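Long-range contacts in uncharacterized DUF364 family protein (Pyrococcus horikoshii, PDB 3NPG), which is of unknown function but may bind heavy-metal ions: residues L6-K11 and K73-N78; Y58-E63 and I79-L84; E69-A74 and V86-A91. One frame throughout, in Å; residues are numbered along the deposited sequence.

Contact 1 of 3, residues L6-K11 and K73-N78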
ATOM      1  N   LEU A   6      -6.324  26.423  -4.354  1.00 26.88           N
ATOM      2  CA  LEU A   6      -6.804  26.873  -5.652  1.00 26.33           C
ATOM      3  C   LEU A   6      -8.228  26.312  -5.859  1.00 30.50           C
ATOM      4  O   LEU A   6      -9.084  26.989  -6.428  1.00 30.39           O
ATOM      5  CB  LEU A   6      -5.864  26.365  -6.762  1.00 25.74           C
ATOM      6  CG  LEU A   6      -6.262  26.693  -8.211  1.00 29.70           C
ATOM      7  CD1 LEU A   6      -6.332  28.182  -8.436  1.00 29.98           C
ATOM      8  CD2 LEU A   6      -5.302  26.055  -9.190  1.00 31.50           C
ATOM      9  N   LEU A   7      -8.490  25.103  -5.306  1.00 26.57           N
ATOM     10  CA  LEU A   7      -9.792  24.434  -5.374  1.00 26.01           C
ATOM     11  C   LEU A   7     -10.866  25.214  -4.589  1.00 31.60           C
ATOM     12  O   LEU A   7     -12.049  25.118  -4.908  1.00 31.90           O
ATOM     13  CB  LEU A   7      -9.659  23.000  -4.831  1.00 25.40           C
ATOM     14  CG  LEU A   7     -10.689  21.983  -5.291  1.00 29.00           C
ATOM     15  CD1 LEU A   7     -10.876  22.031  -6.795  1.00 29.27           C
ATOM     16  CD2 LEU A   7     -10.294  20.605  -4.859  1.00 29.71           C
ATOM     17  N   SER A   8     -10.444  26.011  -3.588  1.00 28.91           N
ATOM     18  CA  SER A   8     -11.363  26.839  -2.807  1.00 29.16           C
ATOM     19  C   SER A   8     -11.809  28.046  -3.627  1.00 33.07           C
ATOM     20  O   SER A   8     -12.914  28.548  -3.434  1.00 33.19           O
ATOM     21  CB  SER A   8     -10.696  27.297  -1.520  1.00 33.31           C
ATOM     22  OG  SER A   8     -11.659  27.614  -0.531  1.00 45.16           O
ATOM     23  N   ARG A   9     -10.951  28.504  -4.555  1.00 29.76           N
ATOM     24  CA  ARG A   9     -11.264  29.638  -5.428  1.00 29.71           C
ATOM     25  C   ARG A   9     -12.085  29.183  -6.627  1.00 33.36           C
ATOM     26  O   ARG A   9     -12.966  29.919  -7.084  1.00 34.25           O
ATOM     27  CB  ARG A   9      -9.979  30.352  -5.877  1.00 28.32           C
ATOM     28  CG  ARG A   9      -9.172  30.931  -4.710  1.00 36.59           C
ATOM     29  CD  ARG A   9      -8.024  31.821  -5.167  1.00 43.43           C
ATOM     30  NE  ARG A   9      -6.928  31.058  -5.772  1.00 47.69           N
ATOM     31  CZ  ARG A   9      -5.936  30.498  -5.081  1.00 58.59           C
ATOM     32  NH1 ARG A   9      -5.916  30.574  -3.754  1.00 41.42           N
ATOM     33  NH2 ARG A   9      -4.978  29.833  -5.708  1.00 48.03           N
ATOM     34  N   ILE A  10     -11.824  27.944  -7.122  1.00 28.14           N
ATOM     35  CA  ILE A  10     -12.570  27.360  -8.248  1.00 26.78           C
ATOM     36  C   ILE A  10     -14.027  27.092  -7.855  1.00 29.71           C
ATOM     37  O   ILE A  10     -14.933  27.394  -8.632  1.00 29.81           O
ATOM     38  CB  ILE A  10     -11.859  26.082  -8.804  1.00 28.82           C
ATOM     39  CG1 ILE A  10     -10.455  26.434  -9.379  1.00 29.03           C
ATOM     40  CG2 ILE A  10     -12.732  25.375  -9.865  1.00 28.93           C
ATOM     41  CD1 ILE A  10      -9.547  25.233  -9.642  1.00 34.71           C
ATOM     42  N   LYS A  11     -14.258  26.576  -6.623  1.00 25.20           N
ATOM     43  CA  LYS A  11     -15.619  26.287  -6.148  1.00 24.50           C
ATOM     44  C   LYS A  11     -16.474  27.556  -6.023  1.00 28.60           C
ATOM     45  O   LYS A  11     -17.669  27.512  -6.304  1.00 29.18           O
ATOM     46  CB  LYS A  11     -15.605  25.481  -4.822  1.00 25.89           C
ATOM     47  CG  LYS A  11     -15.236  26.294  -3.593  1.00 23.57           C
ATOM     48  CD  LYS A  11     -15.880  25.751  -2.357  1.00 24.22           C
ATOM     49  CE  LYS A  11     -15.571  26.597  -1.153  1.00 29.80           C
ATOM     50  NZ  LYS A  11     -16.255  26.088   0.061  1.00 34.98           N
ATOM     51  N   LYS A  73     -18.224  21.588  -0.752  1.00 25.74           N
ATOM     52  CA  LYS A  73     -17.372  20.596  -0.093  1.00 25.35           C
ATOM     53  C   LYS A  73     -16.157  20.180  -0.957  1.00 28.55           C
ATOM     54  O   LYS A  73     -15.525  19.167  -0.670  1.00 28.44           O
ATOM     55  CB  LYS A  73     -18.201  19.355   0.305  1.00 27.67           C
ATOM     56  CG  LYS A  73     -19.337  19.655   1.295  1.00 30.01           C
ATOM     57  CD  LYS A  73     -18.830  19.846   2.709  1.00 30.87           C
ATOM     58  CE  LYS A  73     -19.934  20.209   3.658  1.00 37.44           C
ATOM     59  NZ  LYS A  73     -20.913  19.104   3.809  1.00 47.99           N
ATOM     60  N   ALA A  74     -15.818  20.981  -1.991  1.00 23.97           N
ATOM     61  CA  ALA A  74     -14.677  20.686  -2.862  1.00 22.77           C
ATOM     62  C   ALA A  74     -13.347  20.910  -2.147  1.00 28.96           C
ATOM     63  O   ALA A  74     -12.380  20.212  -2.434  1.00 29.54           O
ATOM     64  CB  ALA A  74     -14.741  21.534  -4.114  1.00 22.90           C
ATOM     65  N   ASP A  75     -13.294  21.887  -1.217  1.00 25.78           N
ATOM     66  CA  ASP A  75     -12.068  22.186  -0.467  1.00 25.56           C
ATOM     67  C   ASP A  75     -12.077  21.512   0.925  1.00 31.41           C
ATOM     68  O   ASP A  75     -11.378  21.967   1.843  1.00 32.21           O
ATOM     69  CB  ASP A  75     -11.851  23.712  -0.350  1.00 27.42           C
ATOM     70  CG  ASP A  75     -12.991  24.463   0.324  1.00 38.03           C
ATOM     71  OD1 ASP A  75     -14.104  23.898   0.418  1.00 39.23           O
ATOM     72  OD2 ASP A  75     -12.780  25.630   0.715  1.00 43.66           O
ATOM     73  N   SER A  76     -12.843  20.396   1.063  1.00 27.33           N
ATOM     74  CA  SER A  76     -12.961  19.656   2.324  1.00 26.88           C
ATOM     75  C   SER A  76     -11.699  18.845   2.619  1.00 30.54           C
ATOM     76  O   SER A  76     -10.975  18.478   1.700  1.00 29.84           O
ATOM     77  CB  SER A  76     -14.177  18.733   2.282  1.00 29.96           C
ATOM     78  OG  SER A  76     -14.254  17.904   3.431  1.00 38.35           O
ATOM     79  N   LEU A  77     -11.454  18.543   3.904  1.00 27.26           N
ATOM     80  CA  LEU A  77     -10.338  17.688   4.303  1.00 27.10           C
ATOM     81  C   LEU A  77     -10.680  16.227   3.999  1.00 31.69           C
ATOM     82  O   LEU A  77      -9.785  15.388   3.891  1.00 32.17           O
ATOM     83  CB  LEU A  77     -10.024  17.867   5.800  1.00 27.94           C
ATOM     84  CG  LEU A  77      -9.042  18.999   6.155  1.00 32.98           C
ATOM     85  CD1 LEU A  77      -9.712  20.359   6.068  1.00 33.66           C
ATOM     86  CD2 LEU A  77      -8.474  18.805   7.534  1.00 35.82           C
ATOM     87  N   ASN A  78     -11.983  15.938   3.828  1.00 27.86           N
ATOM     88  CA  ASN A  78     -12.484  14.608   3.493  1.00 27.28           C
ATOM     89  C   ASN A  78     -12.388  14.392   1.984  1.00 30.79           C
ATOM     90  O   ASN A  78     -13.024  15.121   1.215  1.00 30.78           O
ATOM     91  CB  ASN A  78     -13.944  14.468   3.967  1.00 27.08           C
ATOM     92  CG  ASN A  78     -14.490  13.062   3.945  1.00 38.46           C
ATOM     93  OD1 ASN A  78     -14.187  12.251   3.057  1.00 31.46           O
ATOM     94  ND2 ASN A  78     -15.388  12.777   4.871  1.00 25.32           N
TER
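The carboxylate of D75 is gripped from helix 6-17 by two side chains one turn apart, S8 and K11. Each oxygen has its own donor. S8 OG gives a hydrogen bond to D75 OD2 at 2.6 Å, reaching it from above the carboxylate plane, while K11 NZ meets D75 OD1 at 3.1 Å in a salt bridge, on its syn side but 32° out of the carboxylate plane. Because the two donors take different oxygens, the rotation of the carboxylate is probably fixed as well as its position. Serine, short and close to the helix backbone, suits the place where the two chains come nearest, S8 CA and D75 CA being 5.3 Å apart. Lysine suits the longer gap: its chain is extended beyond CG and crosses the aspartate side chain at about a right angle. The ammonium group also makes a salt bridge with D72, its stronger partner, so two acidic residues share one buried charge.

Beside this polar grip lies an apolar patch. L7 CG sits 4.2 Å from A74 CB, and the methyl A74 CB also rests 4.1 Å from K11 CB; a residue as small as alanine lets the loop settle this near to the helix. Farther along, S76 OG accepts from N78 N at 3.0 Å, closing an ST turn, and is bonded to E81 too. N78 stands at the N-cap of the next helix. The loop joins helix 67-72 to helix 79-96 and lies against helix 6-17, whose L7 and I10 continue onto V86 and I89 of helix 79-96.

Contact 2 of 3, residues Y58-E63 and I79-L84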
ATOM      1  N   TYR A  58     -14.810   6.009   5.635  1.00 36.79           N
ATOM      2  CA  TYR A  58     -15.956   6.142   4.739  1.00 35.75           C
ATOM      3  C   TYR A  58     -17.072   6.924   5.406  1.00 40.00           C
ATOM      4  O   TYR A  58     -18.051   6.344   5.887  1.00 40.79           O
ATOM      5  CB  TYR A  58     -16.432   4.772   4.217  1.00 36.85           C
ATOM      6  CG  TYR A  58     -15.511   4.199   3.162  1.00 38.08           C
ATOM      7  CD1 TYR A  58     -15.533   4.677   1.855  1.00 39.40           C
ATOM      8  CD2 TYR A  58     -14.568   3.230   3.485  1.00 39.42           C
ATOM      9  CE1 TYR A  58     -14.648   4.193   0.892  1.00 39.98           C
ATOM     10  CE2 TYR A  58     -13.678   2.736   2.531  1.00 40.04           C
ATOM     11  CZ  TYR A  58     -13.721   3.221   1.235  1.00 47.35           C
ATOM     12  OH  TYR A  58     -12.849   2.731   0.294  1.00 48.89           O
ATOM     13  N   THR A  59     -16.878   8.253   5.512  1.00 36.02           N
ATOM     14  CA  THR A  59     -17.832   9.167   6.150  1.00 36.03           C
ATOM     15  C   THR A  59     -18.152  10.347   5.228  1.00 37.57           C
ATOM     16  O   THR A  59     -17.328  10.708   4.385  1.00 36.14           O
ATOM     17  CB  THR A  59     -17.276   9.659   7.502  1.00 48.63           C
ATOM     18  OG1 THR A  59     -15.986  10.235   7.293  1.00 48.92           O
ATOM     19  CG2 THR A  59     -17.185   8.539   8.546  1.00 49.44           C
ATOM     20  N   ASN A  60     -19.349  10.953   5.391  1.00 33.39           N
ATOM     21  CA  ASN A  60     -19.754  12.123   4.605  1.00 31.85           C
ATOM     22  C   ASN A  60     -20.699  13.018   5.423  1.00 35.55           C
ATOM     23  O   ASN A  60     -21.734  12.549   5.909  1.00 35.56           O
ATOM     24  CB  ASN A  60     -20.407  11.696   3.278  1.00 29.61           C
ATOM     25  CG  ASN A  60     -20.310  12.736   2.181  1.00 45.60           C
ATOM     26  OD1 ASN A  60     -20.562  13.924   2.388  1.00 36.22           O
ATOM     27  ND2 ASN A  60     -19.977  12.301   0.978  1.00 39.05           N
ATOM     28  N   SER A  61     -20.321  14.300   5.604  1.00 31.92           N
ATOM     29  CA  SER A  61     -21.115  15.259   6.380  1.00 32.44           C
ATOM     30  C   SER A  61     -22.375  15.720   5.627  1.00 35.90           C
ATOM     31  O   SER A  61     -23.301  16.252   6.249  1.00 36.65           O
ATOM     32  CB  SER A  61     -20.268  16.462   6.777  1.00 36.36           C
ATOM     33  OG  SER A  61     -19.745  17.118   5.634  1.00 47.38           O
ATOM     34  N   ILE A  62     -22.414  15.512   4.284  1.00 30.40           N
ATOM     35  CA  ILE A  62     -23.570  15.881   3.458  1.00 29.36           C
ATOM     36  C   ILE A  62     -24.799  15.025   3.821  1.00 35.10           C
ATOM     37  O   ILE A  62     -24.763  13.797   3.692  1.00 34.84           O
ATOM     38  CB  ILE A  62     -23.227  15.814   1.936  1.00 30.53           C
ATOM     39  CG1 ILE A  62     -22.125  16.839   1.580  1.00 30.53           C
ATOM     40  CG2 ILE A  62     -24.475  16.035   1.079  1.00 30.31           C
ATOM     41  CD1 ILE A  62     -21.353  16.534   0.287  1.00 35.69           C
ATOM     42  N   GLU A  63     -25.855  15.673   4.329  1.00 33.01           N
ATOM     43  CA  GLU A  63     -27.093  14.990   4.694  1.00 34.00           C
ATOM     44  C   GLU A  63     -28.110  15.102   3.565  1.00 38.74           C
ATOM     45  O   GLU A  63     -28.681  14.093   3.148  1.00 38.19           O
ATOM     46  CB  GLU A  63     -27.665  15.558   6.007  1.00 36.47           C
ATOM     47  CG  GLU A  63     -26.756  15.361   7.216  1.00 47.92           C
ATOM     48  CD  GLU A  63     -26.455  13.916   7.576  1.00 67.71           C
ATOM     49  OE1 GLU A  63     -27.382  13.076   7.510  1.00 56.69           O
ATOM     50  OE2 GLU A  63     -25.298  13.633   7.964  1.00 62.64           O
ATOM     51  N   ILE A  79     -11.572  13.407   1.556  1.00 26.78           N
ATOM     52  CA  ILE A  79     -11.370  13.097   0.129  1.00 25.82           C
ATOM     53  C   ILE A  79     -12.699  12.731  -0.596  1.00 28.69           C
ATOM     54  O   ILE A  79     -12.896  13.130  -1.751  1.00 27.82           O
ATOM     55  CB  ILE A  79     -10.243  12.018  -0.072  1.00 29.06           C
ATOM     56  CG1 ILE A  79      -9.987  11.726  -1.578  1.00 29.12           C
ATOM     57  CG2 ILE A  79     -10.543  10.728   0.714  1.00 30.36           C
ATOM     58  CD1 ILE A  79      -9.358  12.870  -2.351  1.00 34.64           C
ATOM     59  N   ILE A  80     -13.625  12.026   0.110  1.00 24.41           N
ATOM     60  CA  ILE A  80     -14.937  11.661  -0.448  1.00 23.15           C
ATOM     61  C   ILE A  80     -15.737  12.924  -0.796  1.00 25.07           C
ATOM     62  O   ILE A  80     -16.304  13.015  -1.892  1.00 25.27           O
ATOM     63  CB  ILE A  80     -15.726  10.720   0.514  1.00 26.78           C
ATOM     64  CG1 ILE A  80     -14.884   9.481   0.900  1.00 27.02           C
ATOM     65  CG2 ILE A  80     -17.072  10.311  -0.103  1.00 28.37           C
ATOM     66  CD1 ILE A  80     -15.475   8.639   1.993  1.00 32.00           C
ATOM     67  N   GLU A  81     -15.732  13.921   0.115  1.00 19.69           N
ATOM     68  CA  GLU A  81     -16.418  15.194  -0.096  1.00 18.67           C
ATOM     69  C   GLU A  81     -15.744  16.023  -1.208  1.00 23.20           C
ATOM     70  O   GLU A  81     -16.440  16.685  -1.977  1.00 22.97           O
ATOM     71  CB  GLU A  81     -16.493  15.991   1.209  1.00 20.06           C
ATOM     72  CG  GLU A  81     -17.386  15.353   2.260  1.00 25.33           C
ATOM     73  CD  GLU A  81     -17.388  16.049   3.610  1.00 36.81           C
ATOM     74  OE1 GLU A  81     -16.867  17.186   3.700  1.00 26.49           O
ATOM     75  OE2 GLU A  81     -17.915  15.456   4.581  1.00 20.24           O
ATOM     76  N   ARG A  82     -14.384  15.968  -1.301  1.00 20.39           N
ATOM     77  CA  ARG A  82     -13.625  16.667  -2.354  1.00 20.30           C
ATOM     78  C   ARG A  82     -13.931  16.084  -3.727  1.00 24.89           C
ATOM     79  O   ARG A  82     -14.185  16.836  -4.674  1.00 24.59           O
ATOM     80  CB  ARG A  82     -12.112  16.577  -2.099  1.00 21.32           C
ATOM     81  CG  ARG A  82     -11.582  17.597  -1.130  1.00 29.65           C
ATOM     82  CD  ARG A  82     -10.118  17.940  -1.407  1.00 25.72           C
ATOM     83  NE  ARG A  82      -9.239  16.762  -1.356  1.00 24.45           N
ATOM     84  CZ  ARG A  82      -8.733  16.256  -0.230  1.00 41.01           C
ATOM     85  NH1 ARG A  82      -9.053  16.782   0.945  1.00 28.27           N
ATOM     86  NH2 ARG A  82      -7.929  15.200  -0.273  1.00 29.15           N
ATOM     87  N   THR A  83     -13.835  14.734  -3.860  1.00 21.57           N
ATOM     88  CA  THR A  83     -14.065  14.040  -5.134  1.00 21.15           C
ATOM     89  C   THR A  83     -15.480  14.306  -5.670  1.00 25.21           C
ATOM     90  O   THR A  83     -15.631  14.646  -6.844  1.00 23.96           O
ATOM     91  CB  THR A  83     -13.740  12.544  -5.003  1.00 28.02           C
ATOM     92  OG1 THR A  83     -12.506  12.395  -4.292  1.00 27.45           O
ATOM     93  CG2 THR A  83     -13.645  11.855  -6.352  1.00 26.28           C
ATOM     94  N   LEU A  84     -16.510  14.236  -4.785  1.00 23.16           N
ATOM     95  CA  LEU A  84     -17.902  14.543  -5.167  1.00 23.18           C
ATOM     96  C   LEU A  84     -18.055  16.028  -5.554  1.00 27.77           C
ATOM     97  O   LEU A  84     -18.834  16.356  -6.456  1.00 27.50           O
ATOM     98  CB  LEU A  84     -18.873  14.183  -4.029  1.00 23.40           C
ATOM     99  CG  LEU A  84     -19.266  12.702  -3.924  1.00 27.71           C
ATOM    100  CD1 LEU A  84     -19.753  12.364  -2.524  1.00 28.16           C
ATOM    101  CD2 LEU A  84     -20.327  12.336  -4.959  1.00 29.15           C
TER
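With CG anti to the carbonyl carbon (chi1 -67°) and the chain extended beyond it, E81 reaches from its helix to S61, whose OG, held between backbone N and carbonyl carbon (chi1 59°), stays beside its own amide, where both can point at E81 OE2. That oxygen takes two bonds from one residue, from S61 N at 2.9 Å, nearly straight at 170°, and from S61 OG at 2.7 Å, both from the same face of the carboxylate. Glutamate has the length to span this gap, and serine offers two donors close together. S61 OG also bonds K73 NZ, and E81 OE1 bonds S76 OG.

N60 OD1 accepts from I62 N at 3.1 Å, an Asx turn that shapes the loop, while ND2 bonds to L232 O of the third subunit. The amide also packs on the helix, with ND2 3.5 Å from L84 CD1. At the start of the helix, branched I80 serves two residues, CD1 meeting the Y58 ring obliquely, 4.0 Å from Y58 CD1, and CG2 the N60 amide.

This loop, between strand 43-49 and helix 67-72, covers the first turns of helix 79-96; L232 of the third subunit packs on I62, I80 and L84, and T83 and L84 touch strand 32-38.

Contact 3 of 3, residues E69-A74 and V86-A91; sequences EFIDKA and VAAINA
I71 and F70 close on A88 where two consecutive helices joined by a short loop pack together, the end of helix 67-72 and the residues just after it lying against the middle of helix 79-96. No hydrogen bond crosses between the two segments; the contact is made of aliphatic groups, all buried, as suits a place where no polar partner is offered.

V86 comes first. Its side chain starts away from the other segment, and its backbone N is what A74 CB approaches, at 4.4 Å; its CG2 packs on L7 of helix 6-17. The next residue, A87, belongs with A91 to the helix face that looks at strand 32-38, where small side chains let the helix lie near the sheet.

A88 meets two residues of helix 67-72. Its methyl fits between them, with A88 CB 3.7 Å from F70 CB and 3.8 Å from I71 CG1, and it lies at the edge of the phenyl ring, near the ring plane. Having only a methyl to place, alanine allows the backbones to come within 5.9 Å between I71 CA and A88 CA. The F70 ring itself makes an edge-to-face stack with F26 and also packs on L232 of the third subunit.

I89 follows, its CG1 anti to the carbonyl carbon (chi1 -67°), which carries the longer branch back toward helix 67-72. That arm is long enough to meet two residues, while the CG2 branch faces I10 of helix 6-17. The ethyl arm of I89 makes both contacts, CD1 lying 3.8 Å from A74 CB and CG1 3.7 Å from I71 CG2.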
ATOM      1  N   GLU A  69     -24.307  22.184  -2.464  1.00 30.81           N
ATOM      2  CA  GLU A  69     -23.733  21.508  -1.285  1.00 30.12           C
ATOM      3  C   GLU A  69     -22.484  20.715  -1.683  1.00 31.48           C
ATOM      4  O   GLU A  69     -21.470  20.772  -0.981  1.00 31.06           O
ATOM      5  CB  GLU A  69     -24.781  20.577  -0.629  1.00 32.02           C
ATOM      6  CG  GLU A  69     -24.306  19.883   0.645  1.00 43.83           C
ATOM      7  CD  GLU A  69     -24.289  20.744   1.896  1.00 62.97           C
ATOM      8  OE1 GLU A  69     -25.114  21.682   1.988  1.00 68.65           O
ATOM      9  OE2 GLU A  69     -23.503  20.429   2.818  1.00 46.58           O
ATOM     10  N   PHE A  70     -22.543  20.008  -2.837  1.00 26.20           N
ATOM     11  CA  PHE A  70     -21.409  19.236  -3.353  1.00 24.53           C
ATOM     12  C   PHE A  70     -20.228  20.137  -3.661  1.00 27.98           C
ATOM     13  O   PHE A  70     -19.126  19.880  -3.179  1.00 27.70           O
ATOM     14  CB  PHE A  70     -21.813  18.435  -4.611  1.00 25.68           C
ATOM     15  CG  PHE A  70     -22.571  17.143  -4.356  1.00 27.30           C
ATOM     16  CD1 PHE A  70     -22.795  16.690  -3.060  1.00 30.65           C
ATOM     17  CD2 PHE A  70     -23.023  16.363  -5.414  1.00 29.10           C
ATOM     18  CE1 PHE A  70     -23.485  15.501  -2.828  1.00 31.72           C
ATOM     19  CE2 PHE A  70     -23.711  15.172  -5.181  1.00 32.14           C
ATOM     20  CZ  PHE A  70     -23.940  14.748  -3.890  1.00 30.63           C
ATOM     21  N   ILE A  71     -20.468  21.243  -4.418  1.00 24.68           N
ATOM     22  CA  ILE A  71     -19.416  22.199  -4.812  1.00 24.26           C
ATOM     23  C   ILE A  71     -18.769  22.881  -3.596  1.00 27.67           C
ATOM     24  O   ILE A  71     -17.558  23.092  -3.591  1.00 26.17           O
ATOM     25  CB  ILE A  71     -19.942  23.236  -5.866  1.00 27.51           C
ATOM     26  CG1 ILE A  71     -20.529  22.517  -7.107  1.00 27.27           C
ATOM     27  CG2 ILE A  71     -18.832  24.220  -6.278  1.00 28.32           C
ATOM     28  CD1 ILE A  71     -21.365  23.407  -8.020  1.00 30.23           C
ATOM     29  N   ASP A  72     -19.568  23.198  -2.561  1.00 25.08           N
ATOM     30  CA  ASP A  72     -19.045  23.835  -1.347  1.00 25.57           C
ATOM     31  C   ASP A  72     -18.045  22.918  -0.620  1.00 29.68           C
ATOM     32  O   ASP A  72     -17.110  23.408   0.014  1.00 29.90           O
ATOM     33  CB  ASP A  72     -20.195  24.235  -0.406  1.00 28.21           C
ATOM     34  CG  ASP A  72     -19.736  24.985   0.831  1.00 40.02           C
ATOM     35  OD1 ASP A  72     -18.969  25.961   0.682  1.00 41.03           O
ATOM     36  OD2 ASP A  72     -20.146  24.594   1.947  1.00 46.47           O
ATOM     37  N   LYS A  73     -18.224  21.588  -0.752  1.00 25.74           N
ATOM     38  CA  LYS A  73     -17.372  20.596  -0.093  1.00 25.35           C
ATOM     39  C   LYS A  73     -16.157  20.180  -0.957  1.00 28.55           C
ATOM     40  O   LYS A  73     -15.525  19.167  -0.670  1.00 28.44           O
ATOM     41  CB  LYS A  73     -18.201  19.355   0.305  1.00 27.67           C
ATOM     42  CG  LYS A  73     -19.337  19.655   1.295  1.00 30.01           C
ATOM     43  CD  LYS A  73     -18.830  19.846   2.709  1.00 30.87           C
ATOM     44  CE  LYS A  73     -19.934  20.209   3.658  1.00 37.44           C
ATOM     45  NZ  LYS A  73     -20.913  19.104   3.809  1.00 47.99           N
ATOM     46  N   ALA A  74     -15.818  20.981  -1.991  1.00 23.97           N
ATOM     47  CA  ALA A  74     -14.677  20.686  -2.862  1.00 22.77           C
ATOM     48  C   ALA A  74     -13.347  20.910  -2.147  1.00 28.96           C
ATOM     49  O   ALA A  74     -12.380  20.212  -2.434  1.00 29.54           O
ATOM     50  CB  ALA A  74     -14.741  21.534  -4.114  1.00 22.90           C
ATOM     51  N   VAL A  86     -15.460  18.071  -6.790  1.00 20.56           N
ATOM     52  CA  VAL A  86     -14.760  18.256  -8.071  1.00 19.54           C
ATOM     53  C   VAL A  86     -15.598  17.681  -9.235  1.00 22.66           C
ATOM     54  O   VAL A  86     -15.728  18.332 -10.272  1.00 21.71           O
ATOM     55  CB  VAL A  86     -13.327  17.660  -8.030  1.00 23.10           C
ATOM     56  CG1 VAL A  86     -12.691  17.644  -9.416  1.00 22.52           C
ATOM     57  CG2 VAL A  86     -12.448  18.422  -7.041  1.00 23.13           C
ATOM     58  N   ALA A  87     -16.231  16.497  -9.028  1.00 19.73           N
ATOM     59  CA  ALA A  87     -17.124  15.894 -10.033  1.00 19.60           C
ATOM     60  C   ALA A  87     -18.315  16.812 -10.319  1.00 24.17           C
ATOM     61  O   ALA A  87     -18.750  16.912 -11.463  1.00 23.60           O
ATOM     62  CB  ALA A  87     -17.613  14.534  -9.558  1.00 20.33           C
ATOM     63  N   ALA A  88     -18.802  17.527  -9.281  1.00 22.43           N
ATOM     64  CA  ALA A  88     -19.901  18.489  -9.416  1.00 22.57           C
ATOM     65  C   ALA A  88     -19.441  19.756 -10.140  1.00 26.58           C
ATOM     66  O   ALA A  88     -20.191  20.297 -10.950  1.00 27.52           O
ATOM     67  CB  ALA A  88     -20.462  18.840  -8.049  1.00 23.60           C
ATOM     68  N   ILE A  89     -18.199  20.234  -9.851  1.00 22.56           N
ATOM     69  CA  ILE A  89     -17.619  21.399 -10.548  1.00 22.76           C
ATOM     70  C   ILE A  89     -17.465  21.071 -12.037  1.00 25.45           C
ATOM     71  O   ILE A  89     -17.806  21.893 -12.889  1.00 25.89           O
ATOM     72  CB  ILE A  89     -16.256  21.835  -9.904  1.00 26.34           C
ATOM     73  CG1 ILE A  89     -16.465  22.384  -8.483  1.00 26.99           C
ATOM     74  CG2 ILE A  89     -15.522  22.868 -10.794  1.00 28.11           C
ATOM     75  CD1 ILE A  89     -15.193  22.575  -7.695  1.00 32.78           C
ATOM     76  N   ASN A  90     -17.008  19.838 -12.344  1.00 20.10           N
ATOM     77  CA  ASN A  90     -16.862  19.361 -13.715  1.00 19.39           C
ATOM     78  C   ASN A  90     -18.220  19.220 -14.406  1.00 24.11           C
ATOM     79  O   ASN A  90     -18.334  19.520 -15.592  1.00 24.31           O
ATOM     80  CB  ASN A  90     -16.105  18.036 -13.742  1.00 17.44           C
ATOM     81  CG  ASN A  90     -14.661  18.155 -13.315  1.00 29.43           C
ATOM     82  OD1 ASN A  90     -14.051  19.228 -13.373  1.00 23.16           O
ATOM     83  ND2 ASN A  90     -14.073  17.048 -12.906  1.00 18.55           N
ATOM     84  N   ALA A  91     -19.260  18.787 -13.654  1.00 20.78           N
ATOM     85  CA  ALA A  91     -20.619  18.654 -14.187  1.00 20.67           C
ATOM     86  C   ALA A  91     -21.145  20.003 -14.658  1.00 25.25           C
ATOM     87  O   ALA A  91     -21.619  20.117 -15.792  1.00 25.18           O
ATOM     88  CB  ALA A  91     -21.539  18.074 -13.126  1.00 21.39           C
TER

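How the contacts relate
All three contacts gather on one side of the chain's centre, with centres about 8 Å apart for contacts 1 and 3, 11 Å for contacts 2 and 3, and 12 Å for contacts 1 and 2. Helix 79-96 supplies a segment to contacts 2 and 3, while contacts 1 and 3 share K73 and A74. Along the chain the segments run 6-11, 58-63, 69-74 with 73-78, then 79-84 and 86-91, so contacts 1 and 2 alternate, as do 2 and 3. Probable hydrogen bonds link S76 to E81 and R82 and S61 to K73, and a salt bridge links K11 to D72. The N-terminal helix, the long loop and the helical pair thus form one continuous packed unit.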